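Local coordinates for 4-oxalocrotonate decarboxylase NahK (Pseudomonas putida, PDB 5D2K), which catalyses the metal-assisted decarboxylation of (3E)-2-oxohex-3-enedioate to 2-oxopent-4-enoate and carbon dioxide, a step in naphthalene degradation, at residues G133-A138 against S216-A221; Y141-V146 against G234-T239. The protein carries 1 engineered substitution. All blocks are in the same frame, centred on the assembly; numbering follows the deposited sequence.

Contact 1. Residues G133-A138 against S216-A221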
# COMPACT_ATOMS: atom_id res chain seq x y z
N GLY A 133 14.71 5.21 15.71
CA GLY A 133 15.76 4.39 16.29
C GLY A 133 15.34 2.99 16.73
O GLY A 133 16.18 2.11 16.84
N ASP A 134 14.05 2.79 16.98
CA ASP A 134 13.52 1.49 17.37
C ASP A 134 13.40 0.54 16.19
O ASP A 134 13.36 -0.68 16.36
CB ASP A 134 12.13 1.66 18.01
CG ASP A 134 12.17 2.40 19.34
OD1 ASP A 134 12.94 1.97 20.23
OD2 ASP A 134 11.43 3.39 19.50
N VAL A 135 13.33 1.10 14.99
CA VAL A 135 13.03 0.33 13.78
C VAL A 135 14.29 -0.27 13.15
O VAL A 135 14.25 -1.33 12.54
CB VAL A 135 12.31 1.24 12.73
CG1 VAL A 135 12.24 0.59 11.35
CG2 VAL A 135 10.92 1.63 13.23
N ILE A 136 15.41 0.43 13.29
CA ILE A 136 16.58 0.17 12.45
C ILE A 136 17.05 -1.28 12.51
O ILE A 136 17.17 -1.94 11.49
CB ILE A 136 17.74 1.12 12.80
CG1 ILE A 136 17.29 2.57 12.60
CG2 ILE A 136 18.96 0.80 11.96
CD1 ILE A 136 18.21 3.60 13.29
N ALA A 137 17.29 -1.79 13.72
CA ALA A 137 17.84 -3.14 13.87
C ALA A 137 16.84 -4.22 13.49
O ALA A 137 17.22 -5.37 13.24
CB ALA A 137 18.32 -3.34 15.28
N ALA A 138 15.56 -3.86 13.46
CA ALA A 138 14.52 -4.81 13.09
C ALA A 138 14.43 -5.04 11.58
O ALA A 138 13.72 -5.94 11.14
CB ALA A 138 13.18 -4.35 13.64
N SER A 216 8.13 5.65 8.20
CA SER A 216 6.86 5.06 7.84
C SER A 216 6.61 3.76 8.59
O SER A 216 5.48 3.47 9.02
CB SER A 216 6.82 4.83 6.32
OG SER A 216 5.55 4.35 5.93
N VAL A 217 7.67 2.96 8.75
CA VAL A 217 7.61 1.72 9.51
C VAL A 217 7.27 2.02 10.98
O VAL A 217 6.43 1.35 11.58
CB VAL A 217 8.94 0.92 9.42
CG1 VAL A 217 8.88 -0.34 10.29
CG2 VAL A 217 9.25 0.55 7.97
N ALA A 218 7.92 3.03 11.56
CA ALA A 218 7.62 3.42 12.94
C ALA A 218 6.16 3.85 13.05
O ALA A 218 5.46 3.45 13.98
CB ALA A 218 8.56 4.55 13.41
N MET A 219 5.70 4.64 12.09
CA MET A 219 4.33 5.10 12.11
C MET A 219 3.34 3.94 12.01
O MET A 219 2.33 3.93 12.70
CB MET A 219 4.07 6.10 10.99
CG MET A 219 2.68 6.68 11.04
SD MET A 219 2.40 7.97 9.83
CE MET A 219 3.50 9.23 10.49
N LEU A 220 3.65 2.96 11.17
CA LEU A 220 2.79 1.78 11.05
C LEU A 220 2.67 1.06 12.40
O LEU A 220 1.57 0.67 12.80
CB LEU A 220 3.33 0.83 9.98
CG LEU A 220 2.64 -0.53 9.80
CD1 LEU A 220 1.17 -0.33 9.39
CD2 LEU A 220 3.37 -1.34 8.75
N ALA A 221 3.78 0.90 13.11
CA ALA A 221 3.74 0.25 14.42
C ALA A 221 2.81 1.03 15.35
O ALA A 221 2.00 0.44 16.08
CB ALA A 221 5.15 0.13 15.03

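Contact 2. Residues Y141-V146 against G234-T239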
# COMPACT_ATOMS: atom_id res chain seq x y z
N TYR A 141 16.14 -6.76 5.32
CA TYR A 141 16.62 -6.29 4.02
C TYR A 141 15.55 -5.44 3.34
O TYR A 141 14.43 -5.30 3.84
CB TYR A 141 17.03 -7.48 3.14
CG TYR A 141 15.95 -8.53 2.93
CD1 TYR A 141 15.76 -9.55 3.87
CD2 TYR A 141 15.15 -8.52 1.80
CE1 TYR A 141 14.78 -10.52 3.69
CE2 TYR A 141 14.17 -9.49 1.61
CZ TYR A 141 13.99 -10.48 2.55
OH TYR A 141 13.02 -11.44 2.36
N VAL A 142 15.91 -4.85 2.21
CA VAL A 142 15.02 -3.94 1.49
C VAL A 142 14.69 -4.52 0.11
O VAL A 142 15.48 -5.29 -0.44
CB VAL A 142 15.65 -2.54 1.36
CG1 VAL A 142 16.16 -2.08 2.73
CG2 VAL A 142 16.77 -2.55 0.33
N ILE A 143 13.51 -4.17 -0.41
CA ILE A 143 12.99 -4.71 -1.67
C ILE A 143 12.37 -3.63 -2.54
O ILE A 143 11.34 -3.07 -2.17
CB ILE A 143 11.92 -5.79 -1.42
CG1 ILE A 143 12.51 -6.97 -0.64
CG2 ILE A 143 11.30 -6.26 -2.73
CD1 ILE A 143 11.47 -8.00 -0.25
N PRO A 144 12.99 -3.33 -3.70
CA PRO A 144 12.33 -2.42 -4.66
C PRO A 144 10.96 -2.96 -5.03
O PRO A 144 10.86 -4.14 -5.37
CB PRO A 144 13.29 -2.42 -5.85
CG PRO A 144 14.65 -2.64 -5.22
CD PRO A 144 14.36 -3.68 -4.13
N THR A 145 9.92 -2.13 -4.93
CA THR A 145 8.55 -2.60 -5.12
C THR A 145 7.71 -1.55 -5.82
O THR A 145 7.68 -0.39 -5.41
CB THR A 145 7.87 -2.93 -3.77
OG1 THR A 145 8.68 -3.83 -3.01
CG2 THR A 145 6.49 -3.58 -3.98
N VAL A 146 7.00 -1.96 -6.87
CA VAL A 146 6.03 -1.11 -7.54
C VAL A 146 4.63 -1.53 -7.13
O VAL A 146 4.27 -2.70 -7.28
CB VAL A 146 6.17 -1.19 -9.08
CG1 VAL A 146 5.09 -0.36 -9.79
CG2 VAL A 146 7.55 -0.70 -9.50
N GLY A 234 9.38 -10.81 10.43
CA GLY A 234 9.22 -11.46 9.13
C GLY A 234 8.17 -10.82 8.25
O GLY A 234 7.76 -11.41 7.25
N THR A 235 7.73 -9.61 8.60
CA THR A 235 6.70 -8.93 7.84
C THR A 235 7.28 -8.09 6.70
O THR A 235 8.24 -7.34 6.89
CB THR A 235 5.84 -8.02 8.75
OG1 THR A 235 5.28 -8.82 9.81
CG2 THR A 235 4.70 -7.34 7.97
N PHE A 236 6.67 -8.23 5.53
CA PHE A 236 6.96 -7.40 4.35
C PHE A 236 6.13 -6.13 4.45
O PHE A 236 4.92 -6.19 4.62
CB PHE A 236 6.65 -8.21 3.08
CG PHE A 236 6.75 -7.44 1.79
CD1 PHE A 236 7.96 -7.31 1.13
CD2 PHE A 236 5.61 -6.95 1.17
CE1 PHE A 236 8.03 -6.65 -0.10
CE2 PHE A 236 5.68 -6.29 -0.05
CZ PHE A 236 6.90 -6.14 -0.68
N ILE A 237 6.80 -4.97 4.37
CA ILE A 237 6.13 -3.67 4.48
C ILE A 237 6.45 -2.76 3.30
O ILE A 237 7.61 -2.43 3.07
CB ILE A 237 6.55 -2.92 5.77
CG1 ILE A 237 6.39 -3.80 7.01
CG2 ILE A 237 5.77 -1.60 5.92
CD1 ILE A 237 7.00 -3.17 8.25
N MET A 238 5.42 -2.33 2.59
CA MET A 238 5.59 -1.33 1.53
C MET A 238 5.44 0.04 2.15
O MET A 238 4.37 0.35 2.69
CB MET A 238 4.56 -1.54 0.41
CG MET A 238 4.68 -2.88 -0.28
SD MET A 238 3.55 -3.03 -1.68
CE MET A 238 3.89 -1.56 -2.58
N THR A 239 6.47 0.88 2.09
CA THR A 239 6.49 2.05 2.97
C THR A 239 5.82 3.29 2.41
O THR A 239 5.61 4.25 3.15
CB THR A 239 7.94 2.41 3.41
OG1 THR A 239 8.75 2.72 2.27
CG2 THR A 239 8.58 1.24 4.19

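Contact 1. Residues G133-A138 against S216-A221
V135 meets V217 and A218 where a short, weakly bonded helical turn packs on helix 213-225, beside the curled sheet of the FAH-type domain. All three residues are buried, and the contact is wholly apolar. V135 does the work with both methyls. Its CG1 lies anti to the backbone N (chi1 168°) and reaches V217, where CG1 of V135 and CG1 of V217 are 3.6 Å apart. The two valine side chains meet at an oblique angle, and CG1 of V135 also comes within 3.8 Å of V217 CB. The second methyl goes to the next residue of the helix. CG2 of V135 sits 3.7 Å from the backbone N of A218 and 3.8 Å from the CB of A218. The small alanine is consistent with this close approach to the helix backbone, and the two CA atoms of V135 and A218 are 6.3 Å apart. An alanine in place of V135 would remove both methyls, which would probably open a gap beside V217 and A218 and leave the turn more weakly seated. The substrate pocket is not part of this contact: the V217 side chain is about 13 Å from the bound 2-oxoadipate. Around the contact, A138 is backbone-bonded to K122, just past strand 112-121. On the helix, V217 and L220 rest on I237 of strand 236-238, and L220 also touches L68 and M70 of strand 65-71.

Contact 2. Residues Y141-V146 against G234-T239
F236 points the edge of its ring at I143 and T145, which approach it close to the ring plane. In one of its two modelled conformers, I143 comes across the phenylalanine side chain at about a right angle. Its CD1 is then 3.7 Å from F236 CE1. T145 arrives from the opposite direction to F236 and sets its OG1 3.7 Å from F236 CZ. That hydroxyl is held elsewhere: OG1 of T145 donates to O of I143 at 2.9 Å, from 55° out of the carbonyl plane, and is also hydrogen-bonded to S118 OG. Strands 139-149 and 236-238 are not paired with each other. Both run antiparallel to strand 112-121, and the sheet is curled, consistent with their side chains meeting across that strand; the two short segments cross at -48° with axes 8.7 Å apart. M238 meets T145 on its methyl branch, crossing it at about a right angle. The methionine chain bends at its last torsion (chi3 51°), and its CE ends 3.6 Å from T145 CG2. The M238 SD is 3.8 Å from that same CG2 of T145. The M238 side chain also borders the metal ligands E116 and E147, about 5 Å from the bound magnesium.

Following the chain from the N terminus, the first of the four segments is the helical turn 133-138, which runs straight into strand 141-146. The chain returns much later through helix segment 216-221 and then segment 234-239, which holds strand 236-238. Contact 1 closes a loop of 77 residues and contact 2 one of 87. The segments alternate along the chain, so the two loops cross rather than nest. The contact centres lie 13 Å apart. Contact 1 joins the two helical pieces, and contact 2 joins two strands of the curled sheet that carries the metal ligands. S216 OG, 2.8 Å from T239 O in a probable hydrogen bond, connects helix 213-225 to the end of segment 234-239.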